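Local coordinates for protein carboxylic ester hydrolase (Aspergillus niger, PDB 7K4O) that probably hydrolyses ester bonds of tannins as a serine esterase of the tannase family and binds gallic acid, at residues 62-67 with 155-160; 150-155 with 196-201; 99-104 with 125-130; 109-112 with 116-119; 180-185 with 189-194. One frame throughout, in Å; residues are numbered along the deposited sequence. Where two conformers were deposited one is given.

Contact 1 of 5, residues 62-67 with 155-160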
# COMPACT_ATOMS: atom_id res chain seq x y z
N PHE A 62 -16.01 -20.72 4.06
CA PHE A 62 -17.46 -20.74 4.17
C PHE A 62 -18.03 -19.45 3.56
O PHE A 62 -17.27 -18.53 3.25
CB PHE A 62 -17.95 -20.91 5.60
CG PHE A 62 -17.46 -19.86 6.56
CD1 PHE A 62 -16.25 -20.03 7.20
CD2 PHE A 62 -18.18 -18.71 6.79
CE1 PHE A 62 -15.77 -19.06 8.07
CE2 PHE A 62 -17.74 -17.75 7.70
CZ PHE A 62 -16.51 -17.91 8.30
N ALA A 63 -19.34 -19.49 3.34
CA ALA A 63 -20.07 -18.41 2.66
C ALA A 63 -21.03 -17.75 3.64
O ALA A 63 -21.57 -18.37 4.57
CB ALA A 63 -20.83 -18.97 1.47
N TYR A 64 -21.31 -16.48 3.38
CA TYR A 64 -22.42 -15.76 4.03
C TYR A 64 -23.09 -14.85 3.00
O TYR A 64 -22.57 -14.68 1.91
CB TYR A 64 -21.96 -15.01 5.27
CG TYR A 64 -21.08 -13.81 5.06
CD1 TYR A 64 -21.62 -12.55 4.86
CD2 TYR A 64 -19.71 -13.90 5.11
CE1 TYR A 64 -20.81 -11.43 4.74
CE2 TYR A 64 -18.88 -12.81 4.97
CZ TYR A 64 -19.42 -11.55 4.80
OH TYR A 64 -18.60 -10.46 4.69
N SER A 65 -24.22 -14.29 3.38
CA SER A 65 -24.96 -13.38 2.48
C SER A 65 -25.55 -12.21 3.26
O SER A 65 -25.79 -12.33 4.47
CB SER A 65 -26.00 -14.11 1.71
OG SER A 65 -26.95 -14.71 2.56
N HIS A 66 -25.78 -11.10 2.56
CA HIS A 66 -26.46 -9.92 3.10
C HIS A 66 -27.96 -10.10 2.87
O HIS A 66 -28.36 -10.20 1.70
CB HIS A 66 -25.98 -8.64 2.44
CG HIS A 66 -24.56 -8.32 2.73
ND1 HIS A 66 -23.54 -8.86 2.01
CD2 HIS A 66 -24.00 -7.53 3.67
CE1 HIS A 66 -22.37 -8.39 2.51
NE2 HIS A 66 -22.64 -7.60 3.54
N ASP A 67 -28.70 -10.05 3.93
CA ASP A 67 -30.18 -10.14 3.89
C ASP A 67 -30.71 -9.07 2.92
O ASP A 67 -30.31 -7.93 3.01
CB ASP A 67 -30.78 -9.99 5.26
CG ASP A 67 -30.34 -11.07 6.25
OD1 ASP A 67 -29.74 -12.08 5.78
OD2 ASP A 67 -30.54 -10.84 7.48
N HIS A 155 -14.12 -5.78 4.98
CA HIS A 155 -13.10 -6.00 6.04
C HIS A 155 -13.70 -5.91 7.44
O HIS A 155 -13.30 -6.68 8.34
CB HIS A 155 -11.94 -5.03 5.88
CG HIS A 155 -10.88 -5.56 5.00
ND1 HIS A 155 -10.11 -6.68 5.37
CD2 HIS A 155 -10.53 -5.22 3.74
CE1 HIS A 155 -9.31 -6.97 4.36
NE2 HIS A 155 -9.51 -6.08 3.36
N ARG A 156 -14.68 -5.06 7.63
CA ARG A 156 -15.42 -5.00 8.92
C ARG A 156 -16.06 -6.36 9.20
O ARG A 156 -15.94 -6.87 10.35
CB ARG A 156 -16.43 -3.87 8.84
CG ARG A 156 -17.30 -3.72 10.07
CD ARG A 156 -16.49 -3.59 11.29
NE ARG A 156 -17.39 -3.18 12.39
CZ ARG A 156 -16.98 -3.12 13.66
NH1 ARG A 156 -15.72 -3.35 13.99
NH2 ARG A 156 -17.83 -2.74 14.59
N GLU A 157 -16.76 -6.92 8.20
CA GLU A 157 -17.46 -8.21 8.35
C GLU A 157 -16.45 -9.34 8.61
O GLU A 157 -16.71 -10.20 9.48
CB GLU A 157 -18.31 -8.46 7.12
CG GLU A 157 -19.52 -7.53 7.02
CD GLU A 157 -20.25 -7.47 5.68
OE1 GLU A 157 -19.87 -8.22 4.75
OE2 GLU A 157 -21.22 -6.67 5.60
N LEU A 158 -15.36 -9.36 7.85
CA LEU A 158 -14.30 -10.38 8.02
C LEU A 158 -13.80 -10.34 9.46
O LEU A 158 -13.65 -11.41 10.08
CB LEU A 158 -13.18 -10.17 7.01
CG LEU A 158 -11.87 -10.96 7.25
CD1 LEU A 158 -12.09 -12.46 7.32
CD2 LEU A 158 -10.83 -10.57 6.23
N SER A 159 -13.46 -9.17 9.98
CA SER A 159 -12.93 -9.11 11.36
C SER A 159 -14.00 -9.57 12.34
O SER A 159 -13.67 -10.38 13.27
CB SER A 159 -12.44 -7.74 11.69
OG SER A 159 -11.30 -7.43 10.92
N LEU A 160 -15.24 -9.10 12.23
CA LEU A 160 -16.27 -9.48 13.22
C LEU A 160 -16.47 -10.99 13.19
O LEU A 160 -16.50 -11.62 14.25
CB LEU A 160 -17.57 -8.75 12.93
CG LEU A 160 -17.55 -7.27 13.27
CD1 LEU A 160 -18.76 -6.55 12.67
CD2 LEU A 160 -17.54 -7.09 14.78
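The carboxylate of Glu157 is gripped by two side chains of strand 50-66, one at each oxygen. Tyr64 OH donates to Glu157 OE1 over 2.6 Å, on the anti side of the carboxylate. His66 NE2 donates to Glu157 OE2 over 2.7 Å, on the syn side, with an N-H...O angle of 156°. This second bond is a buried His-carboxylate hydrogen bond. Both acceptors lie at a ring edge, near the ring plane. The tyrosine ring stands steeply to the carboxylate, at 77°. Tyr64 and His66 are two apart in the strand, and their side chains converge on one acid. Glu157 is extended beyond CG, and its CB also comes within 3.2 Å of Tyr64 OH. Two bonds in different directions should fix the rotation of the carboxylate. Asp72 takes the hydrogen bond of His66 ND1 on the far side of the imidazole. This could favour a charged ring and strengthen its pairing with Glu157. All three residues are buried. The contact ties strand 50-66 to helix 144-169, with Ile28 of strand 28-47 packed against Tyr64, His66 and Glu157, and Val74 and Leu76 of strand 74-81 against Tyr64.

Contact 2 of 5, residues 150-155 with 196-201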
# COMPACT_ATOMS: atom_id res chain seq x y z
N PHE A 150 -15.91 -3.16 -1.12
CA PHE A 150 -14.49 -2.90 -1.42
C PHE A 150 -13.96 -1.78 -0.53
O PHE A 150 -12.84 -1.88 0.01
CB PHE A 150 -14.34 -2.54 -2.90
CG PHE A 150 -12.93 -2.38 -3.42
CD1 PHE A 150 -11.99 -3.38 -3.26
CD2 PHE A 150 -12.56 -1.24 -4.10
CE1 PHE A 150 -10.71 -3.24 -3.79
CE2 PHE A 150 -11.27 -1.07 -4.58
CZ PHE A 150 -10.37 -2.09 -4.48
N ALA A 151 -14.73 -0.70 -0.37
CA ALA A 151 -14.31 0.50 0.38
C ALA A 151 -13.95 0.12 1.82
O ALA A 151 -12.88 0.56 2.25
CB ALA A 151 -15.37 1.57 0.36
N TYR A 152 -14.87 -0.52 2.53
CA TYR A 152 -14.65 -0.78 3.97
C TYR A 152 -15.55 -1.86 4.54
O TYR A 152 -15.23 -2.35 5.64
CB TYR A 152 -14.82 0.52 4.78
CG TYR A 152 -16.22 1.07 4.86
CD1 TYR A 152 -17.12 0.61 5.81
CD2 TYR A 152 -16.66 2.07 3.98
CE1 TYR A 152 -18.40 1.14 5.90
CE2 TYR A 152 -17.93 2.62 4.07
CZ TYR A 152 -18.80 2.15 5.03
OH TYR A 152 -20.08 2.68 5.12
N LYS A 153 -16.64 -2.23 3.91
CA LYS A 153 -17.61 -3.07 4.64
C LYS A 153 -17.11 -4.51 4.71
O LYS A 153 -17.38 -5.21 5.73
CB LYS A 153 -19.01 -2.97 4.00
CG LYS A 153 -20.10 -3.64 4.79
CD LYS A 153 -21.53 -3.17 4.36
CE LYS A 153 -21.87 -3.58 2.94
NZ LYS A 153 -23.30 -3.33 2.63
N ALA A 154 -16.50 -5.04 3.67
CA ALA A 154 -16.05 -6.45 3.63
C ALA A 154 -15.02 -6.71 4.75
O ALA A 154 -15.09 -7.77 5.43
CB ALA A 154 -15.43 -6.79 2.29
N HIS A 155 -14.12 -5.78 4.98
CA HIS A 155 -13.10 -6.00 6.04
C HIS A 155 -13.70 -5.91 7.44
O HIS A 155 -13.30 -6.68 8.34
CB HIS A 155 -11.94 -5.03 5.88
CG HIS A 155 -10.88 -5.56 5.00
ND1 HIS A 155 -10.11 -6.68 5.37
CD2 HIS A 155 -10.53 -5.22 3.74
CE1 HIS A 155 -9.31 -6.97 4.36
NE2 HIS A 155 -9.51 -6.08 3.36
N VAL A 196 -9.15 1.40 10.39
CA VAL A 196 -8.57 2.26 11.46
C VAL A 196 -9.33 3.59 11.53
O VAL A 196 -9.55 4.10 12.60
CB VAL A 196 -7.08 2.42 11.26
CG1 VAL A 196 -6.49 3.46 12.20
CG2 VAL A 196 -6.32 1.08 11.40
N GLN A 197 -9.77 4.10 10.39
CA GLN A 197 -10.51 5.38 10.30
C GLN A 197 -11.94 5.31 10.81
O GLN A 197 -12.50 6.37 11.04
CB GLN A 197 -10.44 5.88 8.85
CG GLN A 197 -9.09 6.43 8.50
CD GLN A 197 -8.87 6.74 7.04
OE1 GLN A 197 -9.82 6.79 6.24
NE2 GLN A 197 -7.61 6.86 6.65
N ARG A 198 -12.54 4.13 10.95
CA ARG A 198 -13.95 3.95 11.28
C ARG A 198 -14.21 3.16 12.56
O ARG A 198 -15.23 3.45 13.19
CB ARG A 198 -14.64 3.24 10.11
CG ARG A 198 -14.75 4.09 8.85
CD ARG A 198 -15.38 3.37 7.69
NE ARG A 198 -15.55 4.18 6.50
CZ ARG A 198 -14.62 4.39 5.57
NH1 ARG A 198 -13.39 3.91 5.69
NH2 ARG A 198 -14.90 5.13 4.50
N PHE A 199 -13.38 2.18 12.88
CA PHE A 199 -13.73 1.14 13.89
C PHE A 199 -12.58 1.03 14.89
O PHE A 199 -11.55 0.35 14.60
CB PHE A 199 -14.05 -0.18 13.22
CG PHE A 199 -15.06 -0.11 12.11
CD1 PHE A 199 -16.36 0.27 12.37
CD2 PHE A 199 -14.68 -0.36 10.80
CE1 PHE A 199 -17.27 0.40 11.33
CE2 PHE A 199 -15.58 -0.24 9.77
CZ PHE A 199 -16.88 0.15 10.03
N GLY A 200 -12.73 1.70 16.00
CA GLY A 200 -11.61 1.91 16.94
C GLY A 200 -11.08 0.64 17.56
O GLY A 200 -9.87 0.58 17.83
N ASP A 201 -11.93 -0.34 17.79
CA ASP A 201 -11.43 -1.56 18.48
C ASP A 201 -11.48 -2.80 17.59
O ASP A 201 -11.32 -3.90 18.15
CB ASP A 201 -12.19 -1.79 19.77
CG ASP A 201 -13.67 -1.74 19.58
OD1 ASP A 201 -14.16 -2.31 18.58
OD2 ASP A 201 -14.33 -1.02 20.37
O HOH W 1 -12.15 3.78 3.16
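Arg198 lays its guanidinium flat on the ring of Tyr152. The two planes are only 12° apart and the centres 4.1 Å apart, a parallel cation-pi stack. The overlap is offset toward the ring rim, where Arg198 NE lies 3.5 Å from Tyr152 CD2. The side chains themselves run at about a right angle. Arg198 CD sits over the same face, 3.9 Å from the centroid of the Tyr152 ring, and adds a CH-pi contact.

The arginine is extended from CG to NE, which carries the CD-NE part across the ring. The turn comes only at the last torsion, chi4 85°, which swings the guanidinium out of the line of the chain and level with the ring.

Phe199 adds a looser apolar touch. Its CZ is 4.3 Å from Tyr152 CD1, which lies near the plane of the phenylalanine ring, at its edge. One face of the Phe199 ring is covered by Arg198 CB, over its centre.

The ends of Arg198 are held by polar partners too. NH1 donates to Ser194 O and to water 1, with the NH1-to-water distance 2.8 Å, and NH2 donates to Ser392 O. The water makes a weak bond to Ala151 O. These bonds should hold the guanidinium flat on the ring.

The arrangement is a cation-pi stack at the surface. It joins the pi-type turn at 150-153 of helix 144-169 to the loop between helix 187-196 and strand 205-209 in an alpha/beta-hydrolase fold.

Contact 3 of 5, residues 99-104 with 125-130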
# COMPACT_ATOMS: atom_id res chain seq x y z
N ALA A 99 -8.12 -6.14 -6.37
CA ALA A 99 -8.39 -7.35 -5.55
C ALA A 99 -8.42 -6.95 -4.08
O ALA A 99 -7.71 -6.04 -3.68
CB ALA A 99 -7.33 -8.43 -5.75
N ILE A 100 -9.28 -7.63 -3.34
CA ILE A 100 -9.47 -7.37 -1.89
C ILE A 100 -8.77 -8.48 -1.09
O ILE A 100 -8.72 -8.37 0.18
CB ILE A 100 -10.95 -7.28 -1.55
CG1 ILE A 100 -11.15 -6.61 -0.19
CG2 ILE A 100 -11.66 -8.63 -1.66
CD1 ILE A 100 -12.59 -6.24 0.08
N ASN A 101 -8.20 -9.47 -1.76
CA ASN A 101 -7.38 -10.51 -1.08
C ASN A 101 -6.10 -10.73 -1.89
O ASN A 101 -6.01 -10.27 -3.07
CB ASN A 101 -8.15 -11.81 -0.92
CG ASN A 101 -8.42 -12.47 -2.26
OD1 ASN A 101 -7.52 -13.11 -2.82
ND2 ASN A 101 -9.66 -12.33 -2.74
N SER A 102 -5.11 -11.39 -1.28
CA SER A 102 -3.81 -11.62 -1.92
C SER A 102 -3.61 -13.13 -2.12
O SER A 102 -2.45 -13.59 -2.06
CB SER A 102 -2.73 -10.98 -1.16
OG SER A 102 -2.76 -9.56 -1.24
N GLY A 103 -4.68 -13.89 -2.29
CA GLY A 103 -4.60 -15.36 -2.45
C GLY A 103 -3.89 -16.02 -1.29
O GLY A 103 -4.26 -15.79 -0.11
N ASP A 104 -2.87 -16.83 -1.56
CA ASP A 104 -2.16 -17.56 -0.48
C ASP A 104 -0.97 -16.75 0.02
O ASP A 104 -0.13 -17.31 0.77
CB ASP A 104 -1.74 -18.93 -0.99
CG ASP A 104 -2.90 -19.89 -1.19
OD1 ASP A 104 -4.02 -19.57 -0.75
OD2 ASP A 104 -2.67 -20.94 -1.82
N GLY A 125 -17.70 -12.92 -6.21
CA GLY A 125 -17.96 -14.17 -6.96
C GLY A 125 -16.79 -15.12 -6.98
O GLY A 125 -16.62 -15.87 -8.01
N GLY A 126 -15.94 -15.11 -5.98
CA GLY A 126 -14.77 -15.98 -5.88
C GLY A 126 -13.55 -15.21 -5.53
O GLY A 126 -13.44 -14.04 -5.91
N PHE A 127 -12.58 -15.83 -4.85
CA PHE A 127 -11.35 -15.14 -4.44
C PHE A 127 -10.60 -14.54 -5.62
O PHE A 127 -9.91 -13.52 -5.48
CB PHE A 127 -10.44 -16.03 -3.58
CG PHE A 127 -11.09 -16.45 -2.30
CD1 PHE A 127 -11.28 -15.55 -1.24
CD2 PHE A 127 -11.49 -17.75 -2.14
CE1 PHE A 127 -11.96 -15.96 -0.10
CE2 PHE A 127 -12.16 -18.15 -1.00
CZ PHE A 127 -12.36 -17.26 0.04
N SER A 128 -10.63 -15.20 -6.78
CA SER A 128 -9.82 -14.71 -7.93
C SER A 128 -10.60 -13.68 -8.75
O SER A 128 -10.03 -13.16 -9.67
CB SER A 128 -9.41 -15.89 -8.80
OG SER A 128 -10.57 -16.44 -9.37
N ASN A 129 -11.84 -13.38 -8.43
CA ASN A 129 -12.61 -12.31 -9.12
C ASN A 129 -12.49 -11.02 -8.31
O ASN A 129 -12.66 -11.05 -7.09
CB ASN A 129 -14.06 -12.72 -9.28
CG ASN A 129 -14.16 -13.89 -10.25
OD1 ASN A 129 -13.40 -13.95 -11.22
ND2 ASN A 129 -14.97 -14.88 -9.92
N ASN A 130 -12.26 -9.91 -8.99
CA ASN A 130 -11.89 -8.67 -8.31
C ASN A 130 -13.01 -7.65 -8.34
O ASN A 130 -14.04 -7.89 -8.89
CB ASN A 130 -10.59 -8.14 -8.86
CG ASN A 130 -9.45 -9.14 -8.69
OD1 ASN A 130 -9.42 -9.91 -7.73
ND2 ASN A 130 -8.53 -9.09 -9.61
O HOH W 2 -10.53 -9.69 -4.99
O HOH W 3 -7.03 -14.70 -4.99
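This is a loop-to-loop contact held by a side-chain amide and by water, in the alpha/beta-hydrolase fold expected of the family. Residues 99-104 follow strand 89-93, and residues 125-130 follow strand 115-120. An Asx turn shapes the first loop: Asn101 OD1 accepts from Gly103 N at 3.0 Å, on a lone pair. A type I beta turn from Gly126 to Asn129 shapes the second.

The amide of Asn101 joins the two turns. While its OD1 serves its own loop, ND2 donates to Phe127 O at 3.0 Å, with an N-H...O angle of 165°. The acceptor lies in the amide plane, and the donor comes in on a lone pair of the carbonyl. The torsion that sets CG between the backbone N and the carbonyl carbon (chi1 68°) turns the amide toward Phe127. ND2 also bonds Thr120 O. With OD1 held by Gly103 N, the amide's rotation should be well fixed. Water 3 can donate to Asn101 OD1 and, weakly, to Phe127 O.

ND2 also meets the edge of the Phe127 ring, near its plane. The amide and ring planes stand at 82°. The ring touches an N-acetylglucosamine of a glycan attached to the protein, and Met119, Leu75 and Glu77 lie beside it.

At the other end of the contact the loops come close at Ala99 and Asn130. Water 2 accepts from Ile100 N and can donate to Asn130 OD1. That same oxygen presses against the alanine methyl, with Asn130 OD1 3.2 Å from Ala99 CB.

Contact 4 of 5, residues 109-112 with 116-119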
# COMPACT_ATOMS: atom_id res chain seq x y z
N GLY A 109 1.77 -15.32 6.92
CA GLY A 109 2.41 -14.36 7.81
C GLY A 109 1.67 -14.27 9.14
O GLY A 109 2.25 -13.67 10.06
N GLY A 110 0.44 -14.71 9.22
CA GLY A 110 -0.26 -14.82 10.51
C GLY A 110 -0.04 -16.16 11.17
O GLY A 110 0.28 -16.23 12.36
N VAL A 111 -0.24 -17.21 10.41
CA VAL A 111 -0.20 -18.60 10.95
C VAL A 111 1.17 -18.83 11.60
O VAL A 111 1.23 -19.43 12.69
CB VAL A 111 -0.48 -19.62 9.86
CG1 VAL A 111 -0.19 -21.04 10.35
CG2 VAL A 111 -1.90 -19.49 9.36
N MET A 112 2.23 -18.29 11.02
CA MET A 112 3.58 -18.57 11.57
C MET A 112 3.79 -17.83 12.91
O MET A 112 4.73 -18.21 13.63
CB MET A 112 4.69 -18.24 10.59
CG MET A 112 4.86 -16.77 10.35
SD MET A 112 6.25 -16.36 9.27
CE MET A 112 5.82 -17.21 7.77
N ALA A 116 -4.83 -17.05 13.91
CA ALA A 116 -5.91 -17.32 12.96
C ALA A 116 -5.85 -16.19 11.94
O ALA A 116 -5.80 -15.03 12.34
CB ALA A 116 -7.24 -17.46 13.67
N SER A 117 -5.80 -16.52 10.66
CA SER A 117 -5.48 -15.54 9.59
C SER A 117 -6.58 -15.59 8.52
O SER A 117 -6.97 -16.68 8.08
CB SER A 117 -4.14 -15.87 8.98
OG SER A 117 -3.10 -15.84 9.98
N GLY A 118 -7.15 -14.45 8.18
CA GLY A 118 -8.32 -14.42 7.29
C GLY A 118 -8.20 -13.51 6.09
O GLY A 118 -7.48 -12.50 6.10
N MET A 119 -8.97 -13.87 5.07
CA MET A 119 -9.19 -13.00 3.90
C MET A 119 -10.62 -13.17 3.41
O MET A 119 -11.31 -14.15 3.74
CB MET A 119 -8.20 -13.35 2.79
CG MET A 119 -8.46 -14.70 2.16
SD MET A 119 -7.05 -14.99 0.98
CE MET A 119 -7.62 -16.50 0.25
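Ser117 OG packs against the backbone of Gly110, in the beta-alpha-beta unit of strand 89-93, helix 108-111 and strand 115-120. The hydroxyl is 3.1 Å from Gly110 CA. It also stands 3.2 Å from Val111 N, but the angle is too poor for a hydrogen bond. The two backbones come closest here, with CA atoms of Gly110 and Ser117 only 5.3 Å apart. Gly110 has no side chain, and Ser117 OG sits directly against its CA. The bare glycine thus lets helix and strand meet so closely.

Ser117 OG is anti to the carbonyl carbon (chi1 -59°), beside its own backbone N. From there it bonds Ala115 O. This bond gives the buried hydroxyl a partner and should hold it over the glycine. Leu107 O, from the residue just before the helix, is only a weak second partner.

Further out, Ser117 pairs by backbone bonds with Trp79 of strand 74-81. Gly118 pairs with Leu91 and Thr93 of strand 89-93. Val111 lies on Trp79 and on Tyr57 of strand 50-66, so the short helix covers this part of the sheet. The valine also borders the serine, with Val111 CG2 3.9 Å from Ser117 OG.

Contact 5 of 5, residues 180-185 with 189-194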
# COMPACT_ATOMS: atom_id res chain seq x y z
N ALA A 180 -5.63 -8.61 17.99
CA ALA A 180 -6.09 -8.61 16.59
C ALA A 180 -5.24 -7.61 15.80
O ALA A 180 -5.02 -6.46 16.26
CB ALA A 180 -7.57 -8.26 16.54
N TYR A 181 -4.82 -8.05 14.62
CA TYR A 181 -3.87 -7.32 13.77
C TYR A 181 -4.38 -7.29 12.33
O TYR A 181 -5.21 -8.09 11.93
CB TYR A 181 -2.51 -8.01 13.84
CG TYR A 181 -1.93 -8.11 15.23
CD1 TYR A 181 -1.32 -7.02 15.79
CD2 TYR A 181 -2.01 -9.28 15.98
CE1 TYR A 181 -0.77 -7.06 17.06
CE2 TYR A 181 -1.47 -9.33 17.25
CZ TYR A 181 -0.82 -8.24 17.77
OH TYR A 181 -0.25 -8.31 19.01
N TYR A 182 -3.81 -6.36 11.58
CA TYR A 182 -3.95 -6.27 10.12
C TYR A 182 -2.54 -6.17 9.52
O TYR A 182 -1.67 -5.51 10.08
CB TYR A 182 -4.76 -5.05 9.67
CG TYR A 182 -4.87 -4.97 8.17
CD1 TYR A 182 -5.77 -5.79 7.52
CD2 TYR A 182 -4.03 -4.18 7.40
CE1 TYR A 182 -5.88 -5.79 6.14
CE2 TYR A 182 -4.15 -4.16 6.01
CZ TYR A 182 -5.07 -4.96 5.39
OH TYR A 182 -5.18 -5.02 4.01
N GLN A 183 -2.38 -6.77 8.36
CA GLN A 183 -1.11 -6.62 7.57
C GLN A 183 -1.44 -6.55 6.08
O GLN A 183 -2.01 -7.51 5.54
CB GLN A 183 -0.10 -7.72 7.90
CG GLN A 183 1.24 -7.54 7.19
CD GLN A 183 2.26 -8.60 7.59
OE1 GLN A 183 1.88 -9.72 7.90
NE2 GLN A 183 3.54 -8.19 7.64
N GLY A 184 -1.06 -5.45 5.44
CA GLY A 184 -1.29 -5.34 4.00
C GLY A 184 -0.52 -4.20 3.39
O GLY A 184 0.02 -3.35 4.12
N CYS A 185 -0.46 -4.16 2.05
CA CYS A 185 0.35 -3.14 1.33
C CYS A 185 -0.45 -2.71 0.07
O CYS A 185 -1.16 -3.51 -0.52
CB CYS A 185 1.73 -3.72 0.95
SG CYS A 185 3.06 -2.49 0.69
N GLY A 189 -2.90 -1.67 1.84
CA GLY A 189 -2.62 -0.63 2.85
C GLY A 189 -3.84 0.29 3.01
O GLY A 189 -4.16 0.70 4.12
N ARG A 190 -4.48 0.63 1.89
CA ARG A 190 -5.70 1.45 1.93
C ARG A 190 -6.75 0.69 2.78
O ARG A 190 -7.46 1.29 3.61
CB ARG A 190 -6.30 1.71 0.54
CG ARG A 190 -7.46 2.70 0.60
CD ARG A 190 -8.28 2.64 -0.68
NE ARG A 190 -8.96 1.37 -0.89
CZ ARG A 190 -10.05 0.97 -0.25
NH1 ARG A 190 -10.66 1.75 0.64
NH2 ARG A 190 -10.57 -0.21 -0.49
N GLU A 191 -6.88 -0.60 2.56
CA GLU A 191 -7.87 -1.41 3.29
C GLU A 191 -7.59 -1.37 4.79
O GLU A 191 -8.54 -1.25 5.56
CB GLU A 191 -7.92 -2.82 2.77
CG GLU A 191 -8.49 -2.92 1.35
CD GLU A 191 -8.14 -4.18 0.60
OE1 GLU A 191 -7.72 -5.17 1.22
OE2 GLU A 191 -8.33 -4.20 -0.66
N GLY A 192 -6.31 -1.41 5.19
CA GLY A 192 -6.00 -1.23 6.62
C GLY A 192 -6.51 0.10 7.14
O GLY A 192 -7.20 0.15 8.15
N TRP A 193 -6.21 1.19 6.44
CA TRP A 193 -6.67 2.53 6.88
C TRP A 193 -8.20 2.62 6.87
O TRP A 193 -8.75 3.35 7.70
CB TRP A 193 -6.04 3.65 6.05
CG TRP A 193 -4.65 3.98 6.45
CD1 TRP A 193 -3.54 3.86 5.68
CD2 TRP A 193 -4.19 4.39 7.76
NE1 TRP A 193 -2.43 4.26 6.38
CE2 TRP A 193 -2.80 4.59 7.66
CE3 TRP A 193 -4.82 4.71 8.97
CZ2 TRP A 193 -2.04 5.03 8.74
CZ3 TRP A 193 -4.06 5.15 10.03
CH2 TRP A 193 -2.68 5.28 9.92
N SER A 194 -8.89 1.91 5.98
CA SER A 194 -10.35 1.98 5.87
C SER A 194 -10.99 1.57 7.21
O SER A 194 -12.06 2.09 7.58
CB SER A 194 -10.90 1.16 4.73
OG SER A 194 -10.90 -0.24 4.99
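Strand 179-185 and helix 187-196 flank what fits a nucleophile elbow, the sharp strand-to-helix turn of alpha/beta hydrolases. The helix turns back along the strand, with 140° between their directions and an axis separation of 6.6 Å. Three residues separate the segments, and at the turn the backbone is tight: Cys185 C lies 3.2 Å from Gly189 N.

Tyr182 carries the packing. Its side chain leaves the strand toward the helix, and the ring takes Gly192 over one face, with Gly192 CA 3.9 Å from the ring centroid, 28° off the normal. This is a CH-pi contact. The nearest ring atom is Tyr182 CE2, 3.5 Å from Gly192 CA. With no side chain at Gly192, the ring can lie directly on its CA. CG of Tyr182 is anti to the backbone N (chi1 179°), which lays the ring along the strand toward the turn, one face to the helix.

Gly184, Ser186 and Gly188 match the GxSxG pattern, and Ser186 lies in the gallic acid pocket. With His465 and Asp419 it probably forms the catalytic triad. The strand side of this turn is pinned by a disulfide from Cys185 to Cys466, next in sequence to His465.

Tyr182 OH is bonded to Gly188 O, on the turn itself. The hydroxyl also packs on the helix, 3.7 Å from Glu191 CB. Glu191 is extended beyond CG, and its OE1 accepts from His155 NE2 of helix 144-169 and from Gly95 N. Further along, Ser194 OG donates to Glu191 O within the helix at 2.6 Å.

In the fold
From the N terminus, contact 1 opens first and closes the longest loop, from strand 50-66 to helix 144-169. Within that loop lies contact 3, which joins the loops after strands 89-93 and 115-120. Contact 4 lies inside contact 3 and links helix 108-111 to strand 115-120. Contact 2 starts on helix 144-169 before contact 1 has closed, so the two cross, and they share His155. Contact 5 sits inside contact 2, at the strand-helix turn of 179-196. Helix 144-169 is the common element. His155 reaches contact 5 and packs on Ile100 of contact 3, while Leu158 packs on Met119 of contact 4.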